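Manganese-dependent inorganic pyrophosphatase (Methanocaldococcus jannaschii, PDB 2EB0) hydrolyses inorganic diphosphate to two phosphates, as a family II (DHH-type) pyrophosphatase that works with two manganese ions per subunit. Local coordinates at residues Gly191-Pro195 and Glu225-Lys229; Ala114-Phe118 and Met163-Leu167; Pro195-Ile199 and Asp232-Leu237. One frame throughout, in Å; residues are numbered along the deposited sequence.

Contact 1. Residues Gly191-Pro195 and Glu225-Lys229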
# COMPACT_ATOMS: atom_id res chain seq x y z
N GLY B 191 -22.77 -0.53 -25.05
CA GLY B 191 -23.88 -1.45 -25.15
C GLY B 191 -24.21 -1.73 -26.60
O GLY B 191 -24.71 -2.81 -26.94
N LYS B 192 -23.92 -0.76 -27.47
CA LYS B 192 -24.19 -0.89 -28.90
C LYS B 192 -23.17 -1.77 -29.62
O LYS B 192 -23.41 -2.19 -30.75
CB LYS B 192 -24.17 0.49 -29.57
CG LYS B 192 -25.28 1.42 -29.14
CD LYS B 192 -25.01 2.82 -29.68
CE LYS B 192 -26.12 3.79 -29.32
NZ LYS B 192 -27.38 3.42 -30.01
N LEU B 193 -22.04 -2.04 -28.97
CA LEU B 193 -20.99 -2.85 -29.57
C LEU B 193 -21.30 -4.34 -29.55
O LEU B 193 -22.20 -4.80 -28.85
CB LEU B 193 -19.66 -2.58 -28.86
CG LEU B 193 -19.32 -1.09 -28.68
CD1 LEU B 193 -18.03 -0.96 -27.90
CD2 LEU B 193 -19.20 -0.40 -30.05
N LYS B 194 -20.54 -5.10 -30.33
CA LYS B 194 -20.74 -6.55 -30.40
C LYS B 194 -20.32 -7.22 -29.09
O LYS B 194 -19.39 -6.76 -28.41
CB LYS B 194 -19.93 -7.12 -31.57
CG LYS B 194 -20.46 -6.68 -32.94
CD LYS B 194 -19.44 -6.90 -34.05
CE LYS B 194 -18.25 -5.96 -33.90
NZ LYS B 194 -17.32 -6.03 -35.06
N PRO B 195 -21.00 -8.31 -28.71
CA PRO B 195 -20.72 -9.06 -27.49
C PRO B 195 -19.25 -9.15 -27.09
O PRO B 195 -18.89 -8.84 -25.95
CB PRO B 195 -21.33 -10.42 -27.78
CG PRO B 195 -22.60 -10.01 -28.48
CD PRO B 195 -22.12 -8.93 -29.45
N GLU B 225 -30.70 -3.05 -24.64
CA GLU B 225 -29.86 -3.55 -25.72
C GLU B 225 -28.80 -4.54 -25.24
O GLU B 225 -28.45 -5.47 -25.95
CB GLU B 225 -29.17 -2.42 -26.47
CG GLU B 225 -28.33 -2.97 -27.61
CD GLU B 225 -27.86 -1.90 -28.57
OE1 GLU B 225 -27.26 -2.27 -29.61
OE2 GLU B 225 -28.10 -0.71 -28.29
N VAL B 226 -28.27 -4.32 -24.04
CA VAL B 226 -27.27 -5.24 -23.53
C VAL B 226 -27.97 -6.54 -23.16
O VAL B 226 -27.39 -7.63 -23.28
CB VAL B 226 -26.54 -4.65 -22.30
CG1 VAL B 226 -25.69 -5.72 -21.62
CG2 VAL B 226 -25.66 -3.50 -22.74
N GLU B 227 -29.22 -6.45 -22.73
CA GLU B 227 -29.96 -7.64 -22.35
C GLU B 227 -30.23 -8.52 -23.56
O GLU B 227 -30.28 -9.74 -23.44
CB GLU B 227 -31.26 -7.24 -21.65
CG GLU B 227 -31.02 -6.48 -20.35
CD GLU B 227 -32.30 -6.20 -19.58
OE1 GLU B 227 -33.27 -5.70 -20.18
OE2 GLU B 227 -32.33 -6.48 -18.36
N SER B 228 -30.39 -7.89 -24.72
CA SER B 228 -30.64 -8.62 -25.96
C SER B 228 -29.38 -9.33 -26.45
O SER B 228 -29.41 -10.08 -27.42
CB SER B 228 -31.16 -7.67 -27.04
OG SER B 228 -30.18 -6.71 -27.40
N LYS B 229 -28.26 -9.07 -25.77
CA LYS B 229 -26.99 -9.68 -26.12
C LYS B 229 -26.50 -10.53 -24.95
O LYS B 229 -25.48 -11.21 -25.05
CB LYS B 229 -25.96 -8.59 -26.43
CG LYS B 229 -26.31 -7.72 -27.62
CD LYS B 229 -25.33 -6.56 -27.77
CE LYS B 229 -25.72 -5.64 -28.92
NZ LYS B 229 -24.87 -4.41 -28.97
O HOH W 1 -26.14 -1.02 -31.64
O HOH W 2 -28.58 1.10 -29.97
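K229 reaches across to the chain turn at G191-L193, its NZ giving hydrogen bonds to two backbone carbonyls, G191 O at 2.6 Å and L193 O at 2.7 Å. The G191 oxygen takes the ammonium with the donor tilted 17° from its carbonyl plane; at L193 the donor stands above the plane. A fully extended chain beyond CG carries NZ this far. K229 NZ also forms a salt bridge, weak as a hydrogen bond, to E225 OE1 in its own segment (3.3 Å).

The setting is the DHHA2 domain, where the loop leaving helix 176-188 is pinned against segment 225-229 at short helix 224-227, just before K194, at the N-cap position, starts helix 195-201.

Water reinforces the charged side. One molecule donates to both K192 O and E225 OE1, while another joins K192 NZ to E225 OE2. The two side chains cross at about a right angle, and E225 OE1 packs on K192 CA at 3.4 Å.

Apolar packing is modest: V226 CG2 lies against G191 CA at 3.6 Å, and P195 CG meets K229 CB at 4.2 Å. The proline continues onto helix 230-243.

Contact 2. Residues Ala114-Phe118 and Met163-Leu167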
# COMPACT_ATOMS: atom_id res chain seq x y z
N ALA B 114 -5.41 15.49 -7.92
CA ALA B 114 -5.92 16.84 -7.84
C ALA B 114 -5.80 17.40 -6.42
O ALA B 114 -5.48 18.58 -6.23
CB ALA B 114 -7.38 16.88 -8.30
N GLU B 115 -6.07 16.55 -5.43
CA GLU B 115 -5.99 17.00 -4.05
C GLU B 115 -4.56 17.37 -3.72
O GLU B 115 -4.31 18.33 -2.99
CB GLU B 115 -6.49 15.94 -3.08
CG GLU B 115 -6.24 16.31 -1.64
CD GLU B 115 -6.78 15.30 -0.67
OE1 GLU B 115 -6.55 14.09 -0.89
OE2 GLU B 115 -7.43 15.70 0.32
N LEU B 116 -3.62 16.62 -4.27
CA LEU B 116 -2.22 16.94 -4.02
C LEU B 116 -1.89 18.25 -4.71
O LEU B 116 -1.16 19.09 -4.18
CB LEU B 116 -1.31 15.84 -4.57
CG LEU B 116 -1.30 14.55 -3.76
CD1 LEU B 116 -0.27 13.60 -4.37
CD2 LEU B 116 -0.94 14.86 -2.30
N TYR B 117 -2.46 18.42 -5.90
CA TYR B 117 -2.20 19.63 -6.66
C TYR B 117 -2.66 20.91 -5.97
O TYR B 117 -1.87 21.83 -5.79
CB TYR B 117 -2.84 19.55 -8.03
CG TYR B 117 -2.74 20.83 -8.79
CD1 TYR B 117 -3.83 21.69 -8.90
CD2 TYR B 117 -1.53 21.23 -9.35
CE1 TYR B 117 -3.73 22.90 -9.56
CE2 TYR B 117 -1.41 22.44 -10.00
CZ TYR B 117 -2.51 23.27 -10.10
OH TYR B 117 -2.39 24.47 -10.75
N PHE B 118 -3.93 20.96 -5.60
CA PHE B 118 -4.46 22.16 -4.97
C PHE B 118 -3.86 22.45 -3.60
O PHE B 118 -3.82 23.61 -3.17
CB PHE B 118 -5.98 22.08 -4.90
CG PHE B 118 -6.64 22.19 -6.25
CD1 PHE B 118 -7.37 21.12 -6.76
CD2 PHE B 118 -6.53 23.36 -7.00
CE1 PHE B 118 -7.99 21.22 -8.02
CE2 PHE B 118 -7.13 23.47 -8.24
CZ PHE B 118 -7.87 22.39 -8.76
N MET B 163 -13.21 18.35 -5.47
CA MET B 163 -12.18 18.43 -6.49
C MET B 163 -12.78 18.69 -7.87
O MET B 163 -12.25 19.48 -8.65
CB MET B 163 -11.35 17.15 -6.48
CG MET B 163 -9.87 17.43 -6.49
SD MET B 163 -9.11 18.12 -4.97
CE MET B 163 -10.32 19.28 -4.33
N ALA B 164 -13.90 18.03 -8.16
CA ALA B 164 -14.59 18.21 -9.44
C ALA B 164 -14.93 19.68 -9.66
O ALA B 164 -14.66 20.24 -10.72
CB ALA B 164 -15.86 17.36 -9.48
N LYS B 165 -15.53 20.31 -8.65
CA LYS B 165 -15.91 21.71 -8.78
C LYS B 165 -14.73 22.62 -9.08
O LYS B 165 -14.83 23.50 -9.93
CB LYS B 165 -16.61 22.20 -7.50
CG LYS B 165 -18.00 21.61 -7.29
CD LYS B 165 -18.68 22.24 -6.08
CE LYS B 165 -20.04 21.61 -5.81
NZ LYS B 165 -19.92 20.18 -5.40
N LYS B 166 -13.63 22.43 -8.39
CA LYS B 166 -12.44 23.25 -8.60
C LYS B 166 -11.81 23.01 -9.96
O LYS B 166 -11.28 23.93 -10.58
CB LYS B 166 -11.43 22.99 -7.49
CG LYS B 166 -11.84 23.52 -6.14
CD LYS B 166 -10.96 22.98 -5.03
CE LYS B 166 -10.52 24.09 -4.08
NZ LYS B 166 -9.59 25.06 -4.74
N LEU B 167 -11.85 21.76 -10.42
CA LEU B 167 -11.28 21.41 -11.72
C LEU B 167 -12.14 22.00 -12.84
O LEU B 167 -11.61 22.50 -13.84
CB LEU B 167 -11.18 19.89 -11.87
CG LEU B 167 -10.19 19.25 -10.90
CD1 LEU B 167 -10.35 17.74 -10.92
CD2 LEU B 167 -8.76 19.67 -11.26
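F118 turns its ring toward helix 158-171 and is met there by three residues at different places. Two sit at the ring edge, near its plane, L167 CD2 3.7 Å from F118 CE1 and M163 SD 3.9 Å from F118 CD1; the sulfur makes a Met-aromatic contact. These approaches, together with A114, form the tightly packed part. L167 brings CD1 to within 4.1 Å of A114 CB, while M163 SD reaches the backbone itself, 3.4 Å from E115 CA. M163 also lies close beside A114, though the modelled carbon positions there are too near to be trusted in detail.

The looser side belongs to K166, which is partly exposed. K166 CB touches the ring off-centre, 3.8 Å from F118 CZ, and the chain then turns about CG-CD and again about CD-CE (chi4 -68°), which swings NZ back over the ring. This gives a cation-pi contact with K166 NZ 4.6 Å from the F118 ring centroid and 25° off the normal. The opposite face is covered by Y117 CD1 of the same helix. The end of E115 leads away from helix 158-171, with a long, weak ion pair to K104.

This is helix-helix packing outside the metal site: helix 109-118 belongs to the DHH family domain, the A114 side chain about 13 Å from a bound manganese ion. The axes of segments 114-118 and 163-167 cross at 61°. I144 of helix 134-148 touches M163 and L167, and L140 also touches L167; helix 109-118, which follows strand 100-103, packs E115 and L116 on L124 of the second subunit.

Contact 3. Residues Pro195-Ile199 and Asp232-Leu237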
# COMPACT_ATOMS: atom_id res chain seq x y z
N PRO B 195 -21.00 -8.31 -28.71
CA PRO B 195 -20.72 -9.06 -27.49
C PRO B 195 -19.25 -9.15 -27.09
O PRO B 195 -18.89 -8.84 -25.95
CB PRO B 195 -21.33 -10.42 -27.78
CG PRO B 195 -22.60 -10.01 -28.48
CD PRO B 195 -22.12 -8.93 -29.45
N GLU B 196 -18.39 -9.56 -28.01
CA GLU B 196 -16.97 -9.67 -27.73
C GLU B 196 -16.36 -8.34 -27.26
O GLU B 196 -15.57 -8.31 -26.31
CB GLU B 196 -16.22 -10.16 -28.97
CG GLU B 196 -14.74 -10.42 -28.73
CD GLU B 196 -14.50 -11.54 -27.73
OE1 GLU B 196 -14.88 -12.69 -28.01
OE2 GLU B 196 -13.93 -11.26 -26.65
N GLU B 197 -16.72 -7.24 -27.92
CA GLU B 197 -16.19 -5.92 -27.57
C GLU B 197 -16.66 -5.46 -26.18
O GLU B 197 -15.90 -4.87 -25.41
CB GLU B 197 -16.63 -4.89 -28.61
CG GLU B 197 -16.11 -5.18 -30.02
CD GLU B 197 -16.74 -4.28 -31.06
OE1 GLU B 197 -17.96 -4.39 -31.31
OE2 GLU B 197 -16.01 -3.44 -31.63
N ILE B 198 -17.91 -5.76 -25.87
CA ILE B 198 -18.49 -5.40 -24.58
C ILE B 198 -17.78 -6.14 -23.45
O ILE B 198 -17.57 -5.59 -22.37
CB ILE B 198 -19.99 -5.77 -24.54
CG1 ILE B 198 -20.74 -4.89 -25.54
CG2 ILE B 198 -20.53 -5.61 -23.14
CD1 ILE B 198 -22.18 -5.26 -25.70
N ILE B 199 -17.39 -7.38 -23.72
CA ILE B 199 -16.71 -8.19 -22.73
C ILE B 199 -15.30 -7.70 -22.42
O ILE B 199 -14.92 -7.58 -21.26
CB ILE B 199 -16.65 -9.65 -23.20
CG1 ILE B 199 -17.99 -10.32 -22.94
CG2 ILE B 199 -15.51 -10.39 -22.48
CD1 ILE B 199 -18.10 -11.71 -23.51
N ASP B 232 -25.60 -14.25 -25.84
CA ASP B 232 -24.34 -14.36 -26.57
C ASP B 232 -23.16 -14.02 -25.68
O ASP B 232 -22.12 -14.68 -25.75
CB ASP B 232 -24.34 -13.45 -27.80
CG ASP B 232 -25.39 -13.84 -28.82
OD1 ASP B 232 -25.46 -15.04 -29.16
OD2 ASP B 232 -26.13 -12.95 -29.27
N ILE B 233 -23.32 -13.00 -24.84
CA ILE B 233 -22.26 -12.59 -23.92
C ILE B 233 -21.92 -13.73 -22.96
O ILE B 233 -20.74 -14.01 -22.71
CB ILE B 233 -22.66 -11.33 -23.10
CG1 ILE B 233 -22.69 -10.10 -24.01
CG2 ILE B 233 -21.67 -11.10 -21.97
CD1 ILE B 233 -23.12 -8.82 -23.33
N TYR B 234 -22.94 -14.39 -22.44
CA TYR B 234 -22.73 -15.50 -21.51
C TYR B 234 -21.95 -16.64 -22.16
O TYR B 234 -21.01 -17.18 -21.58
CB TYR B 234 -24.06 -16.04 -20.98
CG TYR B 234 -23.87 -16.93 -19.78
CD1 TYR B 234 -23.57 -16.39 -18.53
CD2 TYR B 234 -23.92 -18.33 -19.89
CE1 TYR B 234 -23.32 -17.20 -17.42
CE2 TYR B 234 -23.67 -19.15 -18.79
CZ TYR B 234 -23.37 -18.58 -17.57
OH TYR B 234 -23.12 -19.38 -16.48
N LYS B 235 -22.35 -17.02 -23.37
CA LYS B 235 -21.67 -18.09 -24.09
C LYS B 235 -20.19 -17.75 -24.20
O LYS B 235 -19.33 -18.58 -23.87
CB LYS B 235 -22.27 -18.26 -25.49
CG LYS B 235 -21.66 -19.42 -26.27
CD LYS B 235 -22.19 -19.52 -27.69
CE LYS B 235 -23.67 -19.87 -27.74
NZ LYS B 235 -24.16 -19.97 -29.14
N LEU B 236 -19.88 -16.53 -24.65
CA LEU B 236 -18.50 -16.12 -24.78
C LEU B 236 -17.77 -16.18 -23.44
O LEU B 236 -16.60 -16.58 -23.37
CB LEU B 236 -18.41 -14.71 -25.38
CG LEU B 236 -18.79 -14.57 -26.87
CD1 LEU B 236 -18.72 -13.11 -27.30
CD2 LEU B 236 -17.87 -15.40 -27.73
N LEU B 237 -18.46 -15.81 -22.36
CA LEU B 237 -17.83 -15.85 -21.05
C LEU B 237 -17.55 -17.29 -20.61
O LEU B 237 -16.61 -17.55 -19.87
CB LEU B 237 -18.70 -15.13 -20.02
CG LEU B 237 -18.88 -13.60 -20.19
CD1 LEU B 237 -19.72 -13.06 -19.05
CD2 LEU B 237 -17.53 -12.90 -20.21
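I233 O accepts the helical hydrogen bond from L237 N at 2.9 Å and is also touched from across the contact by I199 CD1 at 3.6 Å. That methyl, I199 CD1, also meets L236 CB at 3.5 Å and L237 CD2 at 3.6 Å. With CG1 anti to the carbonyl carbon (chi1 -79°) and CD1 extended beyond it, I199 runs opposite in direction to I233 and to L237 as it slides past them; I233 CG2 lies 3.9 Å from I199 CG1.

The axes of segments 195-199 and 232-237 come within 9.4 Å and are inclined by 64°. Helix 230-243 belongs to the beta-alpha-beta crossover between the parallel strands 211-220 and 248-255 of the DHHA2 domain's mixed sheet, and I198 and L237 both reach F251 on the latter strand. I233 and L237 also rest on L264 of strand 260-267.

At its first turn, helix 195-201 offers P195, whose CB lies 3.8 Å from L236 CD1 and also packs against I233 CG1; the ring lies side by side with D232, both pointing the same way. The I198 and I233 side chains cross at about a right angle, CG2 of I198 on CD1 of I233.

Towards the surface, L236 CD1 lies over the start of the helix at E196 N, while the glutamate, bent at chi2, lays OE1 against both methyls of L236. Its other oxygen, OE2, has a weak hydrogen bond to N200.

How the contacts relate
From the N terminus, contact 2 comes first: it brings helix 109-118 against helix 158-171, closing a loop that includes helix 134-148. It is finished before the other two begin, and lies on the opposite side of the chain's centre, about 36 Å from contact 1 and 38 Å from contact 3 between centres. Contacts 1 and 3 both start within 191-199, sharing P195; contact 1 closes at 225-229 and contact 3 slightly later at 232-237, both loops spanning strands 204-208 and 211-220. I198 CD1 packs on L193 O at 3.2 Å, so the two contacts form one continuous attachment of loop and helix 195-201 to helices 224-227 and 230-243.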